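Local coordinates for blue-light-activated histidine kinase 2 (Erythrobacter litoralis HTCC2594, PDB 4R39), which phosphorylates a protein histidine, probably its own, with ATP in response to blue light, this chain being its C-terminal histidine kinase part, and is involved in light-enhanced bacterial virulence, at residues Leu162-Glu167 against Ile214-Ser219; Ile84-Ala89 against Thr115-Val120. All blocks are in the same frame, centred on the assembly; numbering follows the deposited sequence.

Interaction 1 (Leu162-Glu167 against Ile214-Ser219); sequences LRVTVE and IDIPLS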
loop_
_atom_site.group_PDB
_atom_site.type_symbol
_atom_site.label_atom_id
_atom_site.label_comp_id
_atom_site.label_asym_id
_atom_site.label_seq_id
_atom_site.Cartn_x
_atom_site.Cartn_y
_atom_site.Cartn_z
ATOM N N LEU A 162 13.141 -4.899 6.608
ATOM C CA LEU A 162 11.990 -5.540 5.984
ATOM C C LEU A 162 12.081 -5.371 4.479
ATOM O O LEU A 162 12.281 -4.261 3.989
ATOM C CB LEU A 162 10.688 -4.910 6.474
ATOM C CG LEU A 162 9.409 -5.546 5.920
ATOM C CD1 LEU A 162 9.145 -6.883 6.589
ATOM C CD2 LEU A 162 8.217 -4.617 6.080
ATOM N N ARG A 163 11.936 -6.468 3.746
ATOM C CA ARG A 163 11.911 -6.411 2.291
ATOM C C ARG A 163 10.540 -6.789 1.778
ATOM O O ARG A 163 10.051 -7.884 2.050
ATOM C CB ARG A 163 12.946 -7.348 1.680
ATOM C CG ARG A 163 12.910 -7.361 0.163
ATOM C CD ARG A 163 14.159 -7.986 -0.413
ATOM N NE ARG A 163 15.358 -7.244 -0.041
ATOM C CZ ARG A 163 16.597 -7.689 -0.217
ATOM N NH1 ARG A 163 16.803 -8.883 -0.758
ATOM N NH2 ARG A 163 17.630 -6.945 0.153
ATOM N N VAL A 164 9.928 -5.871 1.038
ATOM C CA VAL A 164 8.638 -6.119 0.411
ATOM C C VAL A 164 8.830 -6.211 -1.097
ATOM O O VAL A 164 9.386 -5.306 -1.714
ATOM C CB VAL A 164 7.628 -5.012 0.757
ATOM C CG1 VAL A 164 6.281 -5.291 0.107
ATOM C CG2 VAL A 164 7.472 -4.899 2.267
ATOM N N THR A 165 8.372 -7.317 -1.678
ATOM C CA THR A 165 8.530 -7.581 -3.104
ATOM C C THR A 165 7.182 -7.814 -3.772
ATOM O O THR A 165 6.311 -8.473 -3.209
ATOM C CB THR A 165 9.395 -8.839 -3.343
ATOM O OG1 THR A 165 10.684 -8.655 -2.753
ATOM C CG2 THR A 165 9.563 -9.126 -4.843
ATOM N N VAL A 166 7.025 -7.271 -4.975
ATOM C CA VAL A 166 5.900 -7.618 -5.840
ATOM C C VAL A 166 6.447 -8.017 -7.206
ATOM O O VAL A 166 7.142 -7.243 -7.852
ATOM C CB VAL A 166 4.887 -6.465 -5.957
ATOM C CG1 VAL A 166 3.797 -6.803 -6.973
ATOM C CG2 VAL A 166 4.273 -6.173 -4.593
ATOM N N GLU A 167 6.120 -9.234 -7.626
ATOM C CA GLU A 167 6.729 -9.879 -8.784
ATOM C C GLU A 167 5.680 -10.233 -9.843
ATOM O O GLU A 167 4.676 -10.845 -9.515
ATOM C CB GLU A 167 7.392 -11.179 -8.319
ATOM C CG GLU A 167 8.913 -11.176 -8.233
ATOM C CD GLU A 167 9.487 -12.575 -8.055
ATOM O OE1 GLU A 167 8.730 -13.557 -8.233
ATOM O OE2 GLU A 167 10.694 -12.695 -7.742
ATOM N N ILE A 214 11.156 -3.122 -2.280
ATOM C CA ILE A 214 11.315 -2.027 -1.335
ATOM C C ILE A 214 12.011 -2.562 -0.098
ATOM O O ILE A 214 11.508 -3.475 0.548
ATOM C CB ILE A 214 9.970 -1.406 -0.924
ATOM C CG1 ILE A 214 9.175 -0.973 -2.157
ATOM C CG2 ILE A 214 10.196 -0.196 -0.032
ATOM C CD1 ILE A 214 8.351 -2.073 -2.784
ATOM N N ASP A 215 13.175 -2.004 0.211
ATOM C CA ASP A 215 13.884 -2.338 1.439
ATOM C C ASP A 215 13.588 -1.270 2.484
ATOM O O ASP A 215 13.850 -0.087 2.261
ATOM C CB ASP A 215 15.392 -2.452 1.182
ATOM C CG ASP A 215 15.798 -3.820 0.637
ATOM O OD1 ASP A 215 15.203 -4.838 1.055
ATOM O OD2 ASP A 215 16.719 -3.878 -0.207
ATOM N N ILE A 216 13.043 -1.696 3.623
ATOM C CA ILE A 216 12.557 -0.772 4.648
ATOM C C ILE A 216 13.268 -0.993 5.985
ATOM O O ILE A 216 13.324 -2.122 6.472
ATOM C CB ILE A 216 11.040 -0.942 4.855
ATOM C CG1 ILE A 216 10.302 -0.723 3.529
ATOM C CG2 ILE A 216 10.531 0.032 5.912
ATOM C CD1 ILE A 216 8.910 -1.308 3.493
ATOM N N PRO A 217 13.813 0.079 6.592
ATOM C CA PRO A 217 14.477 -0.115 7.885
ATOM C C PRO A 217 13.516 0.051 9.063
ATOM O O PRO A 217 13.225 1.177 9.468
ATOM C CB PRO A 217 15.546 0.988 7.901
ATOM C CG PRO A 217 15.201 1.931 6.756
ATOM C CD PRO A 217 13.901 1.486 6.163
ATOM N N LEU A 218 13.026 -1.061 9.601
ATOM C CA LEU A 218 12.107 -1.015 10.734
ATOM C C LEU A 218 12.804 -0.485 11.987
ATOM O O LEU A 218 12.150 0.027 12.897
ATOM C CB LEU A 218 11.518 -2.400 11.014
ATOM C CG LEU A 218 10.783 -3.099 9.865
ATOM C CD1 LEU A 218 10.385 -4.506 10.286
ATOM C CD2 LEU A 218 9.557 -2.313 9.415
ATOM N N SER A 219 14.129 -0.607 12.036
ATOM C CA SER A 219 14.898 -0.109 13.175
ATOM C C SER A 219 14.867 1.418 13.248
ATOM O O SER A 219 14.953 1.995 14.331
ATOM C CB SER A 219 16.351 -0.593 13.105
ATOM O OG SER A 219 17.038 -0.018 12.004
#

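Interaction 2 (Ile84-Ala89 against Thr115-Val120); sequences IIPLGA and TVDVPV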
loop_
_atom_site.group_PDB
_atom_site.type_symbol
_atom_site.label_atom_id
_atom_site.label_comp_id
_atom_site.label_asym_id
_atom_site.label_seq_id
_atom_site.Cartn_x
_atom_site.Cartn_y
_atom_site.Cartn_z
ATOM N N ILE A 84 2.547 -1.721 17.111
ATOM C CA ILE A 84 1.243 -2.205 17.550
ATOM C C ILE A 84 0.396 -2.797 16.422
ATOM O O ILE A 84 -0.606 -3.463 16.683
ATOM C CB ILE A 84 0.442 -1.066 18.208
ATOM C CG1 ILE A 84 0.351 0.131 17.262
ATOM C CG2 ILE A 84 1.104 -0.636 19.505
ATOM C CD1 ILE A 84 -0.847 1.003 17.520
ATOM N N ILE A 85 0.795 -2.546 15.178
ATOM C CA ILE A 85 0.045 -3.025 14.017
ATOM C C ILE A 85 0.672 -4.296 13.444
ATOM O O ILE A 85 1.841 -4.283 13.066
ATOM C CB ILE A 85 0.005 -1.962 12.898
ATOM C CG1 ILE A 85 -0.650 -0.667 13.395
ATOM C CG2 ILE A 85 -0.740 -2.492 11.677
ATOM C CD1 ILE A 85 -2.093 -0.820 13.845
ATOM N N PRO A 86 -0.103 -5.393 13.363
ATOM C CA PRO A 86 0.415 -6.608 12.719
ATOM C C PRO A 86 0.446 -6.481 11.196
ATOM O O PRO A 86 -0.565 -6.678 10.529
ATOM C CB PRO A 86 -0.579 -7.685 13.155
ATOM C CG PRO A 86 -1.834 -6.959 13.415
ATOM C CD PRO A 86 -1.449 -5.604 13.925
ATOM N N LEU A 87 1.620 -6.163 10.662
ATOM C CA LEU A 87 1.771 -5.843 9.250
ATOM C C LEU A 87 1.326 -6.978 8.333
ATOM O O LEU A 87 0.619 -6.750 7.348
ATOM C CB LEU A 87 3.230 -5.487 8.960
ATOM C CG LEU A 87 3.536 -4.990 7.547
ATOM C CD1 LEU A 87 2.799 -3.692 7.258
ATOM C CD2 LEU A 87 5.030 -4.809 7.380
ATOM N N GLY A 88 1.752 -8.196 8.652
ATOM C CA GLY A 88 1.456 -9.349 7.823
ATOM C C GLY A 88 -0.031 -9.564 7.659
ATOM O O GLY A 88 -0.508 -9.844 6.559
ATOM N N ALA A 89 -0.765 -9.425 8.759
ATOM C CA ALA A 89 -2.216 -9.574 8.733
ATOM C C ALA A 89 -2.816 -8.507 7.826
ATOM O O ALA A 89 -3.640 -8.788 6.963
ATOM C CB ALA A 89 -2.779 -9.453 10.140
ATOM N N THR A 115 5.173 -12.347 10.114
ATOM C CA THR A 115 4.569 -11.748 11.294
ATOM C C THR A 115 5.525 -10.714 11.867
ATOM O O THR A 115 6.637 -11.040 12.274
ATOM C CB THR A 115 4.244 -12.810 12.359
ATOM O OG1 THR A 115 3.281 -13.730 11.834
ATOM C CG2 THR A 115 3.685 -12.160 13.626
ATOM N N VAL A 116 5.093 -9.460 11.875
ATOM C CA VAL A 116 5.881 -8.388 12.458
ATOM C C VAL A 116 4.965 -7.238 12.844
ATOM O O VAL A 116 4.066 -6.868 12.090
ATOM C CB VAL A 116 6.996 -7.899 11.495
ATOM C CG1 VAL A 116 6.416 -7.457 10.154
ATOM C CG2 VAL A 116 7.813 -6.775 12.138
ATOM N N ASP A 117 5.187 -6.698 14.039
ATOM C CA ASP A 117 4.442 -5.542 14.511
ATOM C C ASP A 117 5.206 -4.265 14.195
ATOM O O ASP A 117 6.411 -4.175 14.436
ATOM C CB ASP A 117 4.183 -5.636 16.017
ATOM C CG ASP A 117 3.035 -6.577 16.362
ATOM O OD1 ASP A 117 2.289 -6.989 15.446
ATOM O OD2 ASP A 117 2.875 -6.896 17.561
ATOM N N VAL A 118 4.492 -3.281 13.657
ATOM C CA VAL A 118 5.088 -2.001 13.294
ATOM C C VAL A 118 4.240 -0.845 13.813
ATOM O O VAL A 118 3.090 -1.041 14.200
ATOM C CB VAL A 118 5.218 -1.872 11.769
ATOM C CG1 VAL A 118 6.009 -3.048 11.210
ATOM C CG2 VAL A 118 3.839 -1.791 11.118
ATOM N N PRO A 119 4.801 0.371 13.821
ATOM C CA PRO A 119 4.006 1.541 14.210
ATOM C C PRO A 119 2.912 1.845 13.192
ATOM O O PRO A 119 2.998 1.387 12.053
ATOM C CB PRO A 119 5.036 2.674 14.240
ATOM C CG PRO A 119 6.362 1.994 14.360
ATOM C CD PRO A 119 6.217 0.715 13.613
ATOM N N VAL A 120 1.904 2.612 13.598
ATOM C CA VAL A 120 0.785 2.939 12.717
ATOM C C VAL A 120 1.253 3.598 11.424
ATOM O O VAL A 120 0.844 3.198 10.337
ATOM C CB VAL A 120 -0.221 3.885 13.403
ATOM C CG1 VAL A 120 -1.367 4.227 12.454
ATOM C CG2 VAL A 120 -0.763 3.255 14.676
#

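Interaction 1 (Leu162-Glu167 against Ile214-Ser219)
R163 and D215 run side by side off neighbouring strands and meet in a side-on salt bridge. The NE-H of R163 points almost straight (174°) at the syn lone pair of D215 OD1, 2.6 Å away and within the guanidinium plane. R163 NH2 takes the other oxygen, D215 OD2, at 3.2 Å; consistent with the 46° between the two flat groups, this second bond is less straight, with D215 OD2 tilted out of the guanidinium plane. A bend at chi3 of R163 (-61°) brings the guanidinium edge round to the carboxylate. Both residues of this non-hydrogen-bonded pair are partly exposed, which suits charged groups that pair with each other.

On either side of that pair the backbones are tied by two-way hydrogen bonds, L162 with I216 and V164 with I214, L162 N reaching I216 O at 2.8 Å. This is the antiparallel junction of strands 161-168 and 211-217 within the mixed sheet of the Bergerat-fold ATPase domain, where helix 120-140 packs on the face bearing L162, V164, I214 and I216.

Branched aliphatics suit that buried face. The CD1 of I216 lies 4.1 Å from V164 CG2, the two side chains crossing at a slant, and also approaches L162 CD2. After P217, the side chain of L218 points toward strand 161-168, and its CD1 rests 3.8 Å from L162 CB, while I126 of the helix touches both L162 and I216.

Interaction 2 (Ile84-Ala89 against Thr115-Val120)
L87 and V116 lie alongside each other and point the same way, with L87 CB 3.9 Å from V116 CG1 and L87 CD2 touching the same methyl. V116 presents CG1 because its first torsion (56°) sets that methyl between the backbone N and the carbonyl carbon. The same two residues are also joined through their backbones, L87 N to V116 O at 2.9 Å, just where the chain enters helix 87-102.

I84 and V120 meet differently: their side chains are skewed, and only the end of the isoleucine, CD1, touches V120 CG2, at 3.6 Å. I85 CG1 also reaches this methyl, from the side of the ladder that I85 shares with V118.

Both isoleucines stand opposite V118, a classic beta bulge in this two-stranded antiparallel ladder. V118 O accepts twice: I85 N lies in its carbonyl plane at 2.9 Å, while I84 N comes from above that plane at 3.0 Å. V118 N donates to I85 O.

Prolines hold both N-caps, P86 before helix 87-102 and P119 before 120-140. No helix bond calls on the N-H there, and P86, in the non-hydrogen-bonded pair with D117, needs none across the ladder. D117 OD1 lies 3.3 Å from P86 CA; D117 is exposed, where a carboxylate is at ease. On the apolar side A123 touches I85 and V118, I126 touches L87, and M72 of helix 58-75 touches I85 and V120.

Overall arrangement
Interaction 1 is a buried junction well inside the five-stranded sheet, whereas interaction 2 is a partly buried two-stranded ladder beside it, bordering helix 58-75. Both lean on helix 120-140: I126 receives side chains from both, and interaction 2 leads directly into that helix. Their centres are 13 Å apart and the contacts between them are aliphatic packing, L162 on L87 and L218 on V116 and V118, so leucine and valine methyls join this part of the sheet to the ladder. Interaction 1 sets a charged pair over regular backbone bonds; interaction 2 has no salt bridge between its segments, and its bulged ladder gives way to two helices.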